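Kallistatin (PDB 6F4V) inhibits the serine protease tissue kallikrein as a serpin, forming an equimolar, heat- and SDS-stable complex with the enzyme upon cleavage of its own reactive site. Local coordinates at residues 90-95 / 164-169; 316-321 / 331-336; 215-220 / 253-258. One frame throughout, in Å; residues are numbered along the deposited sequence. Where two conformers were deposited one is given.

Overall arrangement
Two of the three contacts belong to one sheet and the third lies apart from it. Contacts 1 and 2 are buried pairs of antiparallel strands in the large central sheet of the serpin; their centres are about 10 Å apart, and strand 159-172 of contact 1 is the direct neighbour of strand 328-340 of contact 2. Contact 3, its centre about 28 Å from either of these, joins a strand of the smaller sheet to helix 249-258 near the surface. Main-chain hydrogen bonds dominate the strand pairs, with large aromatic side chains added in contact 1 and alanines in contact 2. Contact 3 has no hydrogen bond between its segments and relies on apolar packing beside a sulfated sugar.

Contact 1 (90-95 / 164-169); sequences ETRVGS and VNYIYF
Y166 lays its ring over G94 where 90-95 and 164-169 run antiparallel as neighbouring strands of the large serpin sheet, the A sheet of the fold. Its CG sits between the backbone N and the carbonyl carbon, the crowded position (chi1 66°), which turns the ring across the neighbouring strand until Y166 CZ is 3.5 Å from G94 N. The same strands exchange main-chain bonds at the G94-Y166 and R92-Y168 pairs, R92 N reaching Y168 O at 2.9 Å. On this face R92 lies between two tyrosines. Its guanidinium is nearly parallel to the Y168 ring, 23° between the planes, with one face over Y168 CB and NH2 3.5 Å from Y168 CD2; toward Y166 it is more steeply inclined. A bend at chi3 leaves R92 NE in line with E90, whose OE2 takes the bond at 2.9 Å through its anti lone pair and also pairs with R145. The E90 carboxylate in turn slants against the Y168 ring, the planes 56° apart, while Y168 OH bonds to E330 outside the pair. Water 1, in the plane of both groups, links R92 NH1, which also pairs with E143, to Y166 OH. A valine in place of Y166 would probably leave G94 without its cover and that water without its phenol partner. The other face is simpler. V93 and I167 lie side by side, CG2 of V93 3.7 Å from CG1 of I167, against helices 68-83 and 33-44 respectively. Farther along, N165 OD1 bonds to S35, and water 2 joins N165 ND2, at 3.0 Å, to S95 OG, at 2.7 Å.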
loop_
_atom_site.group_PDB
_atom_site.type_symbol
_atom_site.label_atom_id
_atom_site.label_comp_id
_atom_site.label_asym_id
_atom_site.label_seq_id
_atom_site.Cartn_x
_atom_site.Cartn_y
_atom_site.Cartn_z
ATOM N N GLU A 90 3.422 15.592 -1.038
ATOM C CA GLU A 90 3.297 15.319 0.386
ATOM C C GLU A 90 3.281 13.801 0.561
ATOM O O GLU A 90 2.477 13.104 -0.072
ATOM C CB GLU A 90 2.003 15.936 0.936
ATOM C CG GLU A 90 1.811 15.733 2.442
ATOM C CD GLU A 90 0.454 16.185 2.955
ATOM O OE1 GLU A 90 -0.288 16.856 2.225
ATOM O OE2 GLU A 90 0.120 15.902 4.128
ATOM N N THR A 91 4.228 13.298 1.345
ATOM C CA THR A 91 4.171 11.946 1.827
ATOM C C THR A 91 4.404 11.995 3.332
ATOM O O THR A 91 5.335 12.675 3.816
ATOM C CB THR A 91 5.189 11.040 1.118
ATOM O OG1 THR A 91 4.993 11.134 -0.293
ATOM C CG2 THR A 91 5.011 9.608 1.540
ATOM N N ARG A 92 3.520 11.327 4.073
ATOM C CA ARG A 92 3.682 11.175 5.509
ATOM C C ARG A 92 3.394 9.745 5.852
ATOM O O ARG A 92 2.372 9.196 5.403
ATOM C CB ARG A 92 2.735 12.070 6.300
ATOM C CG ARG A 92 3.169 13.524 6.323
ATOM C CD ARG A 92 2.206 14.424 7.061
ATOM N NE ARG A 92 0.863 14.383 6.483
ATOM C CZ ARG A 92 -0.166 13.667 6.954
ATOM N NH1 ARG A 92 -0.060 12.901 8.038
ATOM N NH2 ARG A 92 -1.335 13.711 6.312
ATOM N N VAL A 93 4.293 9.163 6.628
ATOM C CA VAL A 93 4.131 7.816 7.160
ATOM C C VAL A 93 4.412 7.889 8.648
ATOM O O VAL A 93 5.381 8.513 9.067
ATOM C CB VAL A 93 5.046 6.814 6.489
ATOM C CG1 VAL A 93 4.813 5.420 7.075
ATOM C CG2 VAL A 93 4.815 6.799 4.983
ATOM N N GLY A 94 3.525 7.318 9.445
ATOM C CA GLY A 94 3.671 7.333 10.891
ATOM C C GLY A 94 3.102 6.066 11.496
ATOM O O GLY A 94 2.385 5.310 10.826
ATOM N N SER A 95 3.428 5.857 12.763
ATOM C CA SER A 95 3.080 4.657 13.498
ATOM C C SER A 95 2.625 5.053 14.879
ATOM O O SER A 95 3.036 6.092 15.390
ATOM C CB SER A 95 4.312 3.764 13.632
ATOM O OG SER A 95 4.708 3.268 12.347
ATOM N N VAL A 164 -0.818 0.539 14.999
ATOM C CA VAL A 164 -1.274 1.091 13.744
ATOM C C VAL A 164 -0.171 1.810 13.008
ATOM O O VAL A 164 0.776 2.358 13.603
ATOM C CB VAL A 164 -2.496 2.033 13.866
ATOM C CG1 VAL A 164 -3.589 1.400 14.687
ATOM C CG2 VAL A 164 -2.116 3.373 14.455
ATOM N N ASN A 165 -0.287 1.815 11.689
ATOM C CA ASN A 165 0.435 2.814 10.938
ATOM C C ASN A 165 -0.405 3.356 9.829
ATOM O O ASN A 165 -1.485 2.841 9.547
ATOM C CB ASN A 165 1.759 2.283 10.455
ATOM C CG ASN A 165 1.651 1.375 9.276
ATOM O OD1 ASN A 165 0.642 1.325 8.607
ATOM N ND2 ASN A 165 2.728 0.659 9.000
ATOM N N TYR A 166 0.079 4.418 9.224
ATOM C CA TYR A 166 -0.671 5.065 8.141
ATOM C C TYR A 166 0.323 5.653 7.150
ATOM O O TYR A 166 1.503 5.914 7.491
ATOM C CB TYR A 166 -1.614 6.154 8.699
ATOM C CG TYR A 166 -0.813 7.277 9.292
ATOM C CD1 TYR A 166 -0.343 8.332 8.486
ATOM C CD2 TYR A 166 -0.460 7.262 10.643
ATOM C CE1 TYR A 166 0.445 9.347 9.022
ATOM C CE2 TYR A 166 0.307 8.269 11.181
ATOM C CZ TYR A 166 0.747 9.312 10.380
ATOM O OH TYR A 166 1.541 10.299 10.931
ATOM N N ILE A 167 -0.172 5.868 5.941
ATOM C CA ILE A 167 0.535 6.553 4.898
ATOM C C ILE A 167 -0.473 7.477 4.241
ATOM O O ILE A 167 -1.618 7.111 4.011
ATOM C CB ILE A 167 1.195 5.575 3.887
ATOM C CG1 ILE A 167 1.881 6.336 2.742
ATOM C CG2 ILE A 167 0.192 4.561 3.336
ATOM C CD1 ILE A 167 2.809 5.490 1.882
ATOM N N TYR A 168 -0.013 8.692 3.980
ATOM C CA TYR A 168 -0.764 9.700 3.276
ATOM C C TYR A 168 0.127 10.241 2.164
ATOM O O TYR A 168 1.284 10.597 2.419
ATOM C CB TYR A 168 -1.207 10.822 4.197
ATOM C CG TYR A 168 -2.043 11.819 3.422
ATOM C CD1 TYR A 168 -3.365 11.547 3.107
ATOM C CD2 TYR A 168 -1.486 12.997 2.929
ATOM C CE1 TYR A 168 -4.127 12.435 2.350
ATOM C CE2 TYR A 168 -2.242 13.898 2.164
ATOM C CZ TYR A 168 -3.560 13.618 1.890
ATOM O OH TYR A 168 -4.344 14.479 1.133
ATOM N N PHE A 169 -0.419 10.296 0.954
ATOM C CA PHE A 169 0.298 10.655 -0.250
ATOM C C PHE A 169 -0.554 11.598 -1.067
ATOM O O PHE A 169 -1.660 11.252 -1.470
ATOM C CB PHE A 169 0.559 9.377 -1.064
ATOM C CG PHE A 169 1.204 9.604 -2.398
ATOM C CD1 PHE A 169 2.569 9.712 -2.497
ATOM C CD2 PHE A 169 0.458 9.658 -3.552
ATOM C CE1 PHE A 169 3.193 9.886 -3.725
ATOM C CE2 PHE A 169 1.075 9.818 -4.803
ATOM C CZ PHE A 169 2.447 9.929 -4.876
HETATM O O HOH W 1 2.145 12.466 9.831
HETATM O O HOH W 2 4.831 0.838 11.174
#

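Contact 2 (316-321 / 331-336); sequences SFHKAT and AAAATS
K319 and A334 exchange a pair of main-chain hydrogen bonds between 316-321 and 331-336, antiparallel strands of one hairpin, A334 N meeting K319 O at 3.0 Å. T321 and A332 do the same, T321 N lying 2.8 Å from A332 O. Near the other end S336 N bonds to F317 O. Side-chain hydroxyls extend this ladder. S316 OG donates to S336 O at 2.7 Å and is also bonded to Y40 OH, while S336 OG receives F317 N at 3.2 Å and lies at the edge of the F317 ring. H318 and T335 are joined by a side-chain hydrogen bond: with CG of H318 opposite its own backbone N (chi1 -176°), the imidazole swings across the strands so that ND1 meets T335 OG1 at 2.8 Å, at the ring edge. S32 N bonds to the remaining ring nitrogen, and S35 OG to T335 OG1, so the imidazole and the T335 hydroxyl each have a second polar partner. Apolar contact is slight: A320 CB and A333 CB touch at 3.6 Å on the face that also carries H318 and T335. Strand 328-340, the inserted reactive-centre loop of a cleaved serpin, is thus wedged between 312-324 and 159-172, with H318 and T335 resting on helices 33-44 and 283-286.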
loop_
_atom_site.group_PDB
_atom_site.type_symbol
_atom_site.label_atom_id
_atom_site.label_comp_id
_atom_site.label_asym_id
_atom_site.label_seq_id
_atom_site.Cartn_x
_atom_site.Cartn_y
_atom_site.Cartn_z
ATOM N N SER A 316 -6.562 -7.856 12.472
ATOM C CA SER A 316 -5.666 -6.947 11.725
ATOM C C SER A 316 -6.349 -6.480 10.450
ATOM O O SER A 316 -6.779 -7.312 9.621
ATOM C CB SER A 316 -4.324 -7.634 11.377
ATOM O OG SER A 316 -3.449 -6.777 10.626
ATOM N N PHE A 317 -6.489 -5.155 10.304
ATOM C CA PHE A 317 -7.197 -4.571 9.166
ATOM C C PHE A 317 -6.278 -3.734 8.317
ATOM O O PHE A 317 -5.272 -3.205 8.806
ATOM C CB PHE A 317 -8.378 -3.723 9.650
ATOM C CG PHE A 317 -9.359 -4.501 10.467
ATOM C CD1 PHE A 317 -10.243 -5.406 9.846
ATOM C CD2 PHE A 317 -9.380 -4.381 11.847
ATOM C CE1 PHE A 317 -11.161 -6.140 10.599
ATOM C CE2 PHE A 317 -10.288 -5.134 12.605
ATOM C CZ PHE A 317 -11.165 -6.001 11.983
ATOM N N HIS A 318 -6.609 -3.634 7.044
ATOM C CA HIS A 318 -5.946 -2.701 6.145
ATOM C C HIS A 318 -7.002 -2.027 5.266
ATOM O O HIS A 318 -7.846 -2.709 4.698
ATOM C CB HIS A 318 -4.932 -3.414 5.240
ATOM C CG HIS A 318 -4.170 -2.468 4.362
ATOM N ND1 HIS A 318 -3.121 -1.716 4.835
ATOM C CD2 HIS A 318 -4.320 -2.138 3.060
ATOM C CE1 HIS A 318 -2.662 -0.954 3.852
ATOM N NE2 HIS A 318 -3.382 -1.185 2.766
ATOM N N LYS A 319 -7.002 -0.700 5.208
ATOM C CA LYS A 319 -7.848 0.035 4.295
ATOM C C LYS A 319 -7.033 1.032 3.529
ATOM O O LYS A 319 -6.037 1.565 4.038
ATOM C CB LYS A 319 -8.954 0.776 5.034
ATOM C CG LYS A 319 -9.882 -0.144 5.811
ATOM C CD LYS A 319 -10.946 0.650 6.571
ATOM C CE LYS A 319 -12.231 0.797 5.785
ATOM N NZ LYS A 319 -13.354 1.292 6.648
ATOM N N ALA A 320 -7.466 1.288 2.313
ATOM C CA ALA A 320 -6.758 2.199 1.441
ATOM C C ALA A 320 -7.704 2.884 0.456
ATOM O O ALA A 320 -8.718 2.293 0.054
ATOM C CB ALA A 320 -5.670 1.477 0.693
ATOM N N THR A 321 -7.327 4.087 0.025
ATOM C CA THR A 321 -8.130 4.855 -0.951
ATOM C C THR A 321 -7.250 5.524 -1.981
ATOM O O THR A 321 -6.156 5.987 -1.660
ATOM C CB THR A 321 -8.988 5.998 -0.282
ATOM O OG1 THR A 321 -8.100 6.946 0.346
ATOM C CG2 THR A 321 -9.868 5.465 0.767
ATOM N N ALA A 331 -3.583 9.443 -2.336
ATOM C CA ALA A 331 -3.694 8.034 -1.887
ATOM C C ALA A 331 -3.404 7.946 -0.401
ATOM O O ALA A 331 -2.518 8.622 0.114
ATOM C CB ALA A 331 -2.779 7.135 -2.720
ATOM N N ALA A 332 -4.196 7.144 0.313
ATOM C CA ALA A 332 -4.020 6.963 1.705
ATOM C C ALA A 332 -4.253 5.510 2.081
ATOM O O ALA A 332 -4.940 4.772 1.380
ATOM C CB ALA A 332 -4.945 7.883 2.495
ATOM N N ALA A 333 -3.649 5.114 3.191
ATOM C CA ALA A 333 -3.849 3.772 3.718
ATOM C C ALA A 333 -3.462 3.701 5.166
ATOM O O ALA A 333 -2.718 4.537 5.686
ATOM C CB ALA A 333 -3.075 2.740 2.908
ATOM N N ALA A 334 -3.985 2.688 5.836
ATOM C CA ALA A 334 -3.576 2.392 7.182
ATOM C C ALA A 334 -3.729 0.918 7.495
ATOM O O ALA A 334 -4.515 0.227 6.863
ATOM C CB ALA A 334 -4.393 3.234 8.146
ATOM N N THR A 335 -2.967 0.466 8.486
ATOM C CA THR A 335 -2.950 -0.934 8.913
ATOM C C THR A 335 -3.032 -0.961 10.416
ATOM O O THR A 335 -2.338 -0.196 11.082
ATOM C CB THR A 335 -1.613 -1.603 8.492
ATOM O OG1 THR A 335 -1.457 -1.500 7.082
ATOM C CG2 THR A 335 -1.556 -3.068 8.906
ATOM N N SER A 336 -3.890 -1.828 10.947
ATOM C CA SER A 336 -3.961 -2.088 12.375
ATOM C C SER A 336 -3.547 -3.530 12.686
ATOM O O SER A 336 -3.690 -4.430 11.841
ATOM C CB SER A 336 -5.373 -1.846 12.893
ATOM O OG SER A 336 -6.260 -2.839 12.443
#

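Contact 3 (215-220 / 253-258); sequences LPCSVL and MRWNNL. With Z9L (methyl 2,3,6-tri-O-sulfo-alpha-D-glucopyranoside), chain C.
V219 and W255 meet because each first torsion turns its group toward the other segment. W255 CG stands opposite its carbonyl carbon (chi1 -71°), sending the indole out from helix 249-258, and V219 holds CG1 away from its backbone N (chi1 -180°), which leaves CG2 facing that ring. V219 CG2 lies over the five-membered ring, 3.6 Å from its centroid and only 8° off the normal, a well-centred CH-pi contact. Two further groups touch the indole near CZ2: L215 CD1 at 3.9 Å, its side chain crossing the ring's at about a right angle, and C217 SG, also 3.9 Å away and oblique to the ring. D212 fixes the indole's polar atom, its OD2 accepting the bond from W255 NE1 and also pairing with R254 NH1. With D212 gripping one nitrogen, the extended R254 chain brings another, NH2, to O7 of the 6-O-sulfate of Z9L at 3.0 Å. L258 CD1 lies over one face of that guanidinium, toward its rim, 3.8 Å above the plane, and L215 CD1 is 4.1 Å from R254 NH1. R213 N supplies a further bond to the sugar. A hydrophobic base of strand and helix thus presents arginine to a sulfate; this is part of the pocket in which the sulfated glycan is bound, consistent with a heparin-binding surface.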
loop_
_atom_site.group_PDB
_atom_site.type_symbol
_atom_site.label_atom_id
_atom_site.label_comp_id
_atom_site.label_asym_id
_atom_site.label_seq_id
_atom_site.Cartn_x
_atom_site.Cartn_y
_atom_site.Cartn_z
ATOM N N LEU A 215 3.901 -8.884 -24.249
ATOM C CA LEU A 215 2.704 -9.069 -23.431
ATOM C C LEU A 215 1.553 -8.282 -23.989
ATOM O O LEU A 215 1.763 -7.239 -24.584
ATOM C CB LEU A 215 2.956 -8.566 -22.007
ATOM C CG LEU A 215 4.090 -9.225 -21.242
ATOM C CD1 LEU A 215 4.319 -8.440 -19.948
ATOM C CD2 LEU A 215 3.751 -10.677 -20.922
ATOM N N PRO A 216 0.316 -8.731 -23.743
ATOM C CA PRO A 216 -0.843 -8.012 -24.269
ATOM C C PRO A 216 -1.228 -6.793 -23.412
ATOM O O PRO A 216 -2.282 -6.770 -22.784
ATOM C CB PRO A 216 -1.944 -9.111 -24.289
ATOM C CG PRO A 216 -1.584 -9.980 -23.131
ATOM C CD PRO A 216 -0.071 -10.011 -23.121
ATOM N N CYS A 217 -0.389 -5.756 -23.424
ATOM C CA CYS A 217 -0.663 -4.555 -22.652
ATOM C C CYS A 217 0.156 -3.391 -23.140
ATOM O O CYS A 217 1.129 -3.565 -23.878
ATOM C CB CYS A 217 -0.390 -4.786 -21.145
ATOM S SG CYS A 217 1.346 -4.973 -20.681
ATOM N N SER A 218 -0.301 -2.193 -22.767
ATOM C CA SER A 218 0.498 -0.987 -22.824
ATOM C C SER A 218 0.800 -0.499 -21.411
ATOM O O SER A 218 0.087 -0.813 -20.476
ATOM C CB SER A 218 -0.246 0.095 -23.609
ATOM O OG SER A 218 -0.500 -0.316 -24.949
ATOM N N VAL A 219 1.854 0.281 -21.267
ATOM C CA VAL A 219 2.285 0.792 -19.973
ATOM C C VAL A 219 2.606 2.273 -20.136
ATOM O O VAL A 219 3.344 2.657 -21.039
ATOM C CB VAL A 219 3.533 0.028 -19.469
ATOM C CG1 VAL A 219 4.006 0.541 -18.107
ATOM C CG2 VAL A 219 3.258 -1.480 -19.407
ATOM N N LEU A 220 2.021 3.083 -19.265
ATOM C CA LEU A 220 2.256 4.525 -19.173
ATOM C C LEU A 220 2.910 4.776 -17.849
ATOM O O LEU A 220 2.421 4.275 -16.828
ATOM C CB LEU A 220 0.903 5.256 -19.207
ATOM C CG LEU A 220 0.904 6.760 -18.867
ATOM C CD1 LEU A 220 1.742 7.562 -19.858
ATOM C CD2 LEU A 220 -0.519 7.276 -18.882
ATOM N N MET A 253 10.431 -3.660 -13.072
ATOM C CA MET A 253 11.761 -3.148 -13.431
ATOM C C MET A 253 12.049 -3.207 -14.901
ATOM O O MET A 253 12.669 -2.295 -15.435
ATOM C CB MET A 253 12.860 -3.811 -12.608
ATOM C CG MET A 253 12.840 -3.273 -11.161
ATOM S SD MET A 253 13.062 -1.463 -11.014
ATOM C CE MET A 253 11.416 -0.868 -10.645
ATOM N N ARG A 254 11.557 -4.237 -15.567
ATOM C CA ARG A 254 11.660 -4.299 -17.019
ATOM C C ARG A 254 10.967 -3.112 -17.650
ATOM O O ARG A 254 11.576 -2.415 -18.487
ATOM C CB ARG A 254 11.115 -5.636 -17.575
ATOM C CG ARG A 254 10.910 -5.651 -19.072
ATOM C CD ARG A 254 10.594 -7.041 -19.650
ATOM N NE ARG A 254 10.201 -6.845 -21.043
ATOM C CZ ARG A 254 8.965 -6.638 -21.490
ATOM N NH1 ARG A 254 7.895 -6.683 -20.680
ATOM N NH2 ARG A 254 8.784 -6.408 -22.789
ATOM N N TRP A 255 9.698 -2.886 -17.294
ATOM C CA TRP A 255 8.967 -1.752 -17.835
ATOM C C TRP A 255 9.640 -0.403 -17.509
ATOM O O TRP A 255 9.750 0.472 -18.393
ATOM C CB TRP A 255 7.537 -1.726 -17.329
ATOM C CG TRP A 255 6.671 -2.808 -17.903
ATOM C CD1 TRP A 255 6.710 -3.334 -19.172
ATOM C CD2 TRP A 255 5.617 -3.477 -17.221
ATOM N NE1 TRP A 255 5.745 -4.290 -19.309
ATOM C CE2 TRP A 255 5.052 -4.404 -18.129
ATOM C CE3 TRP A 255 5.090 -3.383 -15.934
ATOM C CZ2 TRP A 255 3.952 -5.219 -17.793
ATOM C CZ3 TRP A 255 4.017 -4.241 -15.562
ATOM C CH2 TRP A 255 3.463 -5.139 -16.511
ATOM N N ASN A 256 10.063 -0.266 -16.256
ATOM C CA ASN A 256 10.746 0.945 -15.812
ATOM C C ASN A 256 11.985 1.215 -16.652
ATOM O O ASN A 256 12.174 2.348 -17.108
ATOM C CB ASN A 256 11.118 0.889 -14.337
ATOM C CG ASN A 256 11.550 2.261 -13.818
ATOM O OD1 ASN A 256 10.822 3.222 -13.960
ATOM N ND2 ASN A 256 12.725 2.343 -13.300
ATOM N N ASN A 257 12.801 0.182 -16.887
ATOM C CA ASN A 257 14.044 0.331 -17.660
ATOM C C ASN A 257 13.802 0.587 -19.140
ATOM O O ASN A 257 14.510 1.423 -19.736
ATOM C CB ASN A 257 15.005 -0.842 -17.403
ATOM C CG ASN A 257 15.582 -0.797 -16.000
ATOM O OD1 ASN A 257 15.662 0.283 -15.395
ATOM N ND2 ASN A 257 15.994 -1.954 -15.471
ATOM N N LEU A 258 12.765 -0.025 -19.714
ATOM C CA LEU A 258 12.363 0.313 -21.060
ATOM C C LEU A 258 11.976 1.779 -21.135
ATOM O O LEU A 258 12.389 2.488 -22.087
ATOM C CB LEU A 258 11.193 -0.544 -21.535
ATOM C CG LEU A 258 11.570 -2.011 -21.774
ATOM C CD1 LEU A 258 10.316 -2.854 -21.892
ATOM C CD2 LEU A 258 12.468 -2.121 -23.020
HETATM O O4 Z9L C . 13.859 -6.548 -28.655
HETATM C C4 Z9L C . 12.619 -6.890 -29.344
HETATM C C5 Z9L C . 11.370 -6.922 -28.451
HETATM O O5 Z9L C . 10.205 -7.280 -29.269
HETATM C C6 Z9L C . 11.066 -5.615 -27.779
HETATM O O6 Z9L C . 9.797 -5.689 -27.174
HETATM S S1 Z9L C . 9.553 -4.597 -25.942
HETATM O O7 Z9L C . 10.577 -5.060 -24.713
HETATM O O11 Z9L C . 7.984 -4.661 -25.451
HETATM O O15 Z9L C . 9.949 -3.075 -26.482
HETATM C C3 Z9L C . 12.833 -8.282 -29.875
HETATM O O3 Z9L C . 13.849 -8.170 -30.917
HETATM S S2 Z9L C . 15.077 -9.277 -30.833
HETATM O O8 Z9L C . 16.139 -9.003 -32.073
HETATM O O9 Z9L C . 14.438 -10.811 -30.972
HETATM O O10 Z9L C . 15.845 -9.136 -29.376
HETATM C C2 Z9L C . 11.648 -9.037 -30.409
HETATM O O2 Z9L C . 11.544 -8.869 -31.840
HETATM S S3 Z9L C . 10.988 -10.136 -32.783
HETATM O O12 Z9L C . 11.347 -9.732 -34.353
HETATM O O13 Z9L C . 9.351 -10.284 -32.638
HETATM O O14 Z9L C . 11.713 -11.583 -32.383
HETATM C C1 Z9L C . 10.281 -8.678 -29.790
HETATM O O1 Z9L C . 10.005 -9.550 -28.762
HETATM C C7 Z9L C . 8.632 -9.727 -28.393
#